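Ig domain protein, group 2 domain protein (Shewanella frigidimarina, PDB 6BG8) binds ice and inhibits growth of ice crystals, this piece being the C-terminal DUF3494 domain of an adhesin that holds the bacterium on ice. Local coordinates at residues V11-M16 with V85-Q90; G47-V52 with F57-N62. One frame throughout, in Å; residues are numbered along the deposited sequence. Where two conformers were deposited one is given.

Contact 1: residues V11-M16 with V85-Q90; sequences VARFAM and VAFINQ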
loop_
_atom_site.group_PDB
_atom_site.type_symbol
_atom_site.label_atom_id
_atom_site.label_comp_id
_atom_site.label_asym_id
_atom_site.label_seq_id
_atom_site.Cartn_x
_atom_site.Cartn_y
_atom_site.Cartn_z
ATOM N N VAL A 11 0.648 5.212 10.419
ATOM C CA VAL A 11 1.092 4.320 9.349
ATOM C C VAL A 11 1.414 5.059 8.060
ATOM O O VAL A 11 1.863 4.423 7.098
ATOM C CB VAL A 11 0.080 3.183 9.085
ATOM C CG1 VAL A 11 -0.330 2.517 10.407
ATOM C CG2 VAL A 11 -1.127 3.665 8.293
ATOM N N ALA A 12 1.225 6.385 8.015
ATOM C CA ALA A 12 1.712 7.169 6.879
ATOM C C ALA A 12 3.213 6.999 6.670
ATOM O O ALA A 12 3.705 7.159 5.549
ATOM C CB ALA A 12 1.385 8.647 7.078
ATOM N N ARG A 13 3.954 6.665 7.731
ATOM C CA ARG A 13 5.403 6.522 7.629
ATOM C C ARG A 13 5.824 5.281 6.857
ATOM O O ARG A 13 6.986 5.187 6.450
ATOM C CB ARG A 13 6.024 6.449 9.024
ATOM C CG ARG A 13 5.624 5.191 9.775
ATOM C CD ARG A 13 6.026 5.272 11.234
ATOM N NE ARG A 13 7.477 5.350 11.327
ATOM C CZ ARG A 13 8.147 6.054 12.230
ATOM N NH1 ARG A 13 7.501 6.746 13.157
ATOM N NH2 ARG A 13 9.474 6.060 12.196
ATOM N N PHE A 14 4.938 4.309 6.684
ATOM C CA PHE A 14 5.340 3.026 6.118
ATOM C C PHE A 14 5.214 3.030 4.603
ATOM O O PHE A 14 4.209 3.498 4.053
ATOM C CB PHE A 14 4.499 1.886 6.687
ATOM C CG PHE A 14 4.741 1.623 8.139
ATOM C CD1 PHE A 14 5.861 0.906 8.559
ATOM C CD2 PHE A 14 3.843 2.084 9.095
ATOM C CE1 PHE A 14 6.078 0.655 9.913
ATOM C CE2 PHE A 14 4.054 1.844 10.445
ATOM C CZ PHE A 14 5.174 1.130 10.858
ATOM N N ALA A 15 6.245 2.506 3.939
ATOM C CA ALA A 15 6.098 2.023 2.571
ATOM C C ALA A 15 5.361 0.687 2.549
ATOM O O ALA A 15 4.539 0.432 1.662
ATOM C CB ALA A 15 7.480 1.884 1.922
ATOM N N MET A 16 5.639 -0.180 3.524
ATOM C CA MET A 16 5.015 -1.491 3.588
ATOM C C MET A 16 4.757 -1.854 5.039
ATOM O O MET A 16 5.607 -1.630 5.905
ATOM C CB MET A 16 5.890 -2.563 2.935
ATOM C CG MET A 16 6.269 -2.240 1.504
ATOM S SD MET A 16 7.184 -3.562 0.681
ATOM C CE MET A 16 8.526 -3.864 1.796
ATOM N N VAL A 85 6.781 -1.710 21.605
ATOM C CA VAL A 85 5.424 -2.251 21.691
ATOM C C VAL A 85 4.388 -1.144 21.517
ATOM O O VAL A 85 3.398 -1.307 20.791
ATOM C CB VAL A 85 5.235 -2.996 23.027
ATOM C CG1 VAL A 85 3.764 -3.302 23.269
ATOM C CG2 VAL A 85 6.055 -4.275 23.037
ATOM N N ALA A 86 4.599 0.004 22.166
ATOM C CA ALA A 86 3.634 1.094 22.037
ATOM C C ALA A 86 3.594 1.628 20.611
ATOM O O ALA A 86 2.525 1.999 20.110
ATOM C CB ALA A 86 3.968 2.216 23.016
ATOM N N PHE A 87 4.748 1.680 19.942
ATOM C CA PHE A 87 4.777 2.137 18.551
ATOM C C PHE A 87 4.011 1.179 17.652
ATOM O O PHE A 87 3.234 1.610 16.787
ATOM C CB PHE A 87 6.227 2.276 18.084
ATOM C CG PHE A 87 6.390 2.369 16.586
ATOM C CD1 PHE A 87 5.939 3.482 15.891
ATOM C CD2 PHE A 87 7.005 1.344 15.877
ATOM C CE1 PHE A 87 6.093 3.570 14.515
ATOM C CE2 PHE A 87 7.170 1.427 14.499
ATOM C CZ PHE A 87 6.705 2.546 13.817
ATOM N N ILE A 88 4.215 -0.126 17.848
ATOM C CA ILE A 88 3.476 -1.124 17.083
ATOM C C ILE A 88 1.985 -1.042 17.402
ATOM O O ILE A 88 1.135 -1.211 16.518
ATOM C CB ILE A 88 4.041 -2.530 17.371
ATOM C CG1 ILE A 88 5.501 -2.673 16.880
ATOM C CG2 ILE A 88 3.105 -3.613 16.811
ATOM C CD1 ILE A 88 5.670 -2.652 15.373
ATOM N N ASN A 89 1.642 -0.782 18.667
ATOM C CA ASN A 89 0.235 -0.709 19.051
ATOM C C ASN A 89 -0.487 0.402 18.303
ATOM O O ASN A 89 -1.594 0.202 17.786
ATOM C CB ASN A 89 0.112 -0.487 20.553
ATOM C CG ASN A 89 0.385 -1.734 21.329
ATOM O OD1 ASN A 89 0.421 -2.831 20.763
ATOM N ND2 ASN A 89 0.583 -1.585 22.631
ATOM N N GLN A 90 0.111 1.595 18.268
ATOM C CA GLN A 90 -0.523 2.701 17.565
ATOM C C GLN A 90 -0.575 2.434 16.073
ATOM O O GLN A 90 -1.563 2.776 15.414
ATOM C CB GLN A 90 0.198 4.018 17.851
ATOM C CG GLN A 90 -0.639 5.233 17.473
ATOM C CD GLN A 90 -1.931 5.292 18.274
ATOM O OE1 GLN A 90 -1.907 5.370 19.506
ATOM N NE2 GLN A 90 -3.060 5.242 17.583
#
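Ice-binding proteins of the DUF3494 family pack a long alpha-helix alongside a beta-solenoid, and here R13 and F14 of the solenoid meet F87 of that helix. R13 ends the 3-10 turn 11-13. F14 opens strand 14-18. F87 sits in the first turn of helix 84-103. F14 and F87 approach from opposite directions, and F14 CZ lies 3.6 Å from F87 CZ. The two rings meet obliquely through these far carbons and do not stack. The CG of F87 stands anti to its backbone N (chi1 164°), which sends the ring off the helix toward the turn. R13 reaches the same end of that ring. Its CD lies near the ring plane, at the edge, 3.7 Å from F87 CE1. The chain bends at chi3 (-63°), and the guanidinium then has F87 CZ over one face, offset toward the rim. The two planes are 75° apart. R13 CG also lies over the rim of one F14 face, 3.6 Å above its plane. The polar end of R13 is held elsewhere: NE forms a salt bridge with D34 and NH1 another with E10. Y66 meets the F87 ring edge-to-face. The F14-F87 contact is apolar, while R13 meets F87 by van der Waals contact of its CD and guanidinium. The salt bridges to D34 and E10 probably hold the guanidinium in position beside F87.

Contact 2: residues G47-V52 with F57-N62; sequences GFTPGV and FDELTN
F57 begins the second segment, where a loop of the beta-solenoid folds back on itself before strand 60-61. Its backbone makes a single beta bridge with P50. Its ring takes F48 CB over the centre of one face, a CH-pi contact of 3.5 Å to the centroid. The F48 ring lies beyond that carbon. Its plane is tilted only 13° from that of F57, but the rings are offset and share little face. L35 of strand 34-37 touches both phenylalanines, and Y45 meets the F57 ring edge-to-face. The CA of F57 also gives a CA-H...O contact to T49 O. Next, D58 N donates to that same T49 O at 2.8 Å, in the carbonyl plane. The carboxylate of D58 turns back along the first segment: D58 OD1 lies 3.5 Å from G51 CA, and D58 OD2 is bridged by a water to P50 O. E59 follows within the type I turn F57-L60. Its chain bends at chi2 (79°) and lays the carboxylate against T49, which it grips twice. T49 N donates to E59 OE1 at 2.8 Å from the syn side, 24° out of the carboxylate plane. T49 OG1 donates to the syn lone pair of E59 OE2 at 2.7 Å. These bonds fix the carboxylate beside the F48 ring, with OE1 near the ring plane at its edge. E59 OE2 also accepts from a water that donates to G47 O. L60 closes the turn, its N bonded to F57 O at 3.0 Å.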
loop_
_atom_site.group_PDB
_atom_site.type_symbol
_atom_site.label_atom_id
_atom_site.label_comp_id
_atom_site.label_asym_id
_atom_site.label_seq_id
_atom_site.Cartn_x
_atom_site.Cartn_y
_atom_site.Cartn_z
ATOM N N GLY A 47 14.151 -12.625 3.124
ATOM C CA GLY A 47 14.760 -12.200 1.884
ATOM C C GLY A 47 15.534 -10.906 1.959
ATOM O O GLY A 47 16.179 -10.533 0.968
ATOM N N PHE A 48 15.490 -10.204 3.091
ATOM C CA PHE A 48 16.158 -8.919 3.233
ATOM C C PHE A 48 17.541 -9.098 3.851
ATOM O O PHE A 48 17.853 -10.126 4.464
ATOM C CB PHE A 48 15.319 -7.964 4.086
ATOM C CG PHE A 48 13.996 -7.613 3.471
ATOM C CD1 PHE A 48 13.905 -6.581 2.551
ATOM C CD2 PHE A 48 12.847 -8.325 3.799
ATOM C CE1 PHE A 48 12.680 -6.248 1.974
ATOM C CE2 PHE A 48 11.625 -8.008 3.226
ATOM C CZ PHE A 48 11.542 -6.963 2.308
ATOM N N THR A 49 18.368 -8.075 3.686
ATOM C CA THR A 49 19.759 -8.102 4.139
ATOM C C THR A 49 19.988 -7.048 5.211
ATOM O O THR A 49 20.070 -5.850 4.879
ATOM C CB THR A 49 20.701 -7.849 2.967
ATOM O OG1 THR A 49 20.333 -8.696 1.871
ATOM C CG2 THR A 49 22.144 -8.119 3.383
ATOM N N PRO A 50 20.098 -7.422 6.487
ATOM C CA PRO A 50 20.366 -6.421 7.528
ATOM C C PRO A 50 21.588 -5.576 7.190
ATOM O O PRO A 50 22.621 -6.084 6.737
ATOM C CB PRO A 50 20.587 -7.270 8.786
ATOM C CG PRO A 50 19.761 -8.495 8.545
ATOM C CD PRO A 50 19.889 -8.768 7.055
ATOM N N GLY A 51 21.454 -4.272 7.390
ATOM C CA GLY A 51 22.508 -3.329 7.085
ATOM C C GLY A 51 23.399 -3.049 8.276
ATOM O O GLY A 51 23.453 -3.811 9.246
ATOM N N VAL A 52 24.119 -1.929 8.187
ATOM C CA VAL A 52 25.101 -1.579 9.206
ATOM C C VAL A 52 24.414 -1.289 10.531
ATOM O O VAL A 52 24.832 -1.780 11.585
ATOM C CB VAL A 52 25.946 -0.376 8.748
ATOM C CG1 VAL A 52 26.727 0.206 9.934
ATOM C CG2 VAL A 52 26.874 -0.772 7.615
ATOM N N PHE A 57 17.869 -2.295 6.274
ATOM C CA PHE A 57 18.026 -3.341 5.279
ATOM C C PHE A 57 18.759 -2.734 4.093
ATOM O O PHE A 57 18.506 -1.580 3.735
ATOM C CB PHE A 57 16.678 -3.891 4.796
ATOM C CG PHE A 57 15.965 -4.782 5.783
ATOM C CD1 PHE A 57 16.658 -5.625 6.639
ATOM C CD2 PHE A 57 14.575 -4.802 5.811
ATOM C CE1 PHE A 57 15.970 -6.451 7.530
ATOM C CE2 PHE A 57 13.882 -5.624 6.689
ATOM C CZ PHE A 57 14.569 -6.445 7.553
ATOM N N ASP A 58 19.649 -3.514 3.466
ATOM C CA ASP A 58 20.357 -3.009 2.291
ATOM C C ASP A 58 19.394 -2.670 1.159
ATOM O O ASP A 58 19.683 -1.794 0.337
ATOM C CB ASP A 58 21.386 -4.033 1.808
ATOM C CG ASP A 58 22.622 -4.072 2.670
ATOM O OD1 ASP A 58 22.770 -3.215 3.560
ATOM O OD2 ASP A 58 23.453 -4.975 2.454
ATOM N N GLU A 59 18.252 -3.356 1.104
ATOM C CA GLU A 59 17.224 -3.164 0.088
ATOM C C GLU A 59 16.390 -1.913 0.312
ATOM O O GLU A 59 15.549 -1.585 -0.535
ATOM C CB GLU A 59 16.294 -4.379 0.063
ATOM C CG GLU A 59 16.975 -5.676 -0.374
ATOM C CD GLU A 59 17.807 -6.333 0.727
ATOM O OE1 GLU A 59 17.614 -5.987 1.907
ATOM O OE2 GLU A 59 18.655 -7.199 0.405
ATOM N N LEU A 60 16.604 -1.216 1.420
ATOM C CA LEU A 60 15.707 -0.166 1.881
ATOM C C LEU A 60 16.509 1.105 2.107
ATOM O O LEU A 60 17.453 1.116 2.900
ATOM C CB LEU A 60 15.000 -0.599 3.171
ATOM C CG LEU A 60 14.138 0.429 3.896
ATOM C CD1 LEU A 60 12.974 0.820 3.010
ATOM C CD2 LEU A 60 13.637 -0.161 5.219
ATOM N N THR A 61 16.139 2.176 1.412
ATOM C CA THR A 61 16.795 3.474 1.513
ATOM C C THR A 61 15.828 4.492 2.110
ATOM O O THR A 61 14.651 4.507 1.742
ATOM C CB THR A 61 17.257 3.933 0.128
ATOM O OG1 THR A 61 18.148 2.956 -0.422
ATOM C CG2 THR A 61 17.953 5.287 0.211
ATOM N N ASN A 62 16.324 5.342 3.015
ATOM C CA ASN A 62 15.516 6.369 3.678
ATOM C C ASN A 62 14.322 5.741 4.401
ATOM O O ASN A 62 13.180 6.195 4.287
ATOM C CB ASN A 62 15.058 7.450 2.694
ATOM C CG ASN A 62 14.529 8.683 3.401
ATOM O OD1 ASN A 62 14.816 8.891 4.577
ATOM N ND2 ASN A 62 13.747 9.504 2.695
HETATM O O HOH W 1 17.698 -9.090 -1.268
HETATM O O HOH W 2 24.639 -5.925 4.709
#

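Both contacts lie in the DUF3494 domain and reach the same sheet. Their centres are about 18 Å apart, and their nearest atoms come within about 4 Å without touching. Contact 2 is nested along the chain inside the loop that contact 1 closes: 11-16 comes first, then 47-52 and 57-62, then 85-90. Both involve strand 34-37: D34 meets R13 and F14, and L35 touches F48, F57 and L60. Contact 1 is buried, and contact 2 is at the surface. Both lie away from the ice-binding motif assigned by similarity; contact 1 joins helix 84-103 to the start of strand 14-18 and the turn before it, and contact 2 closes the loop between strands 45-46 and 60-61.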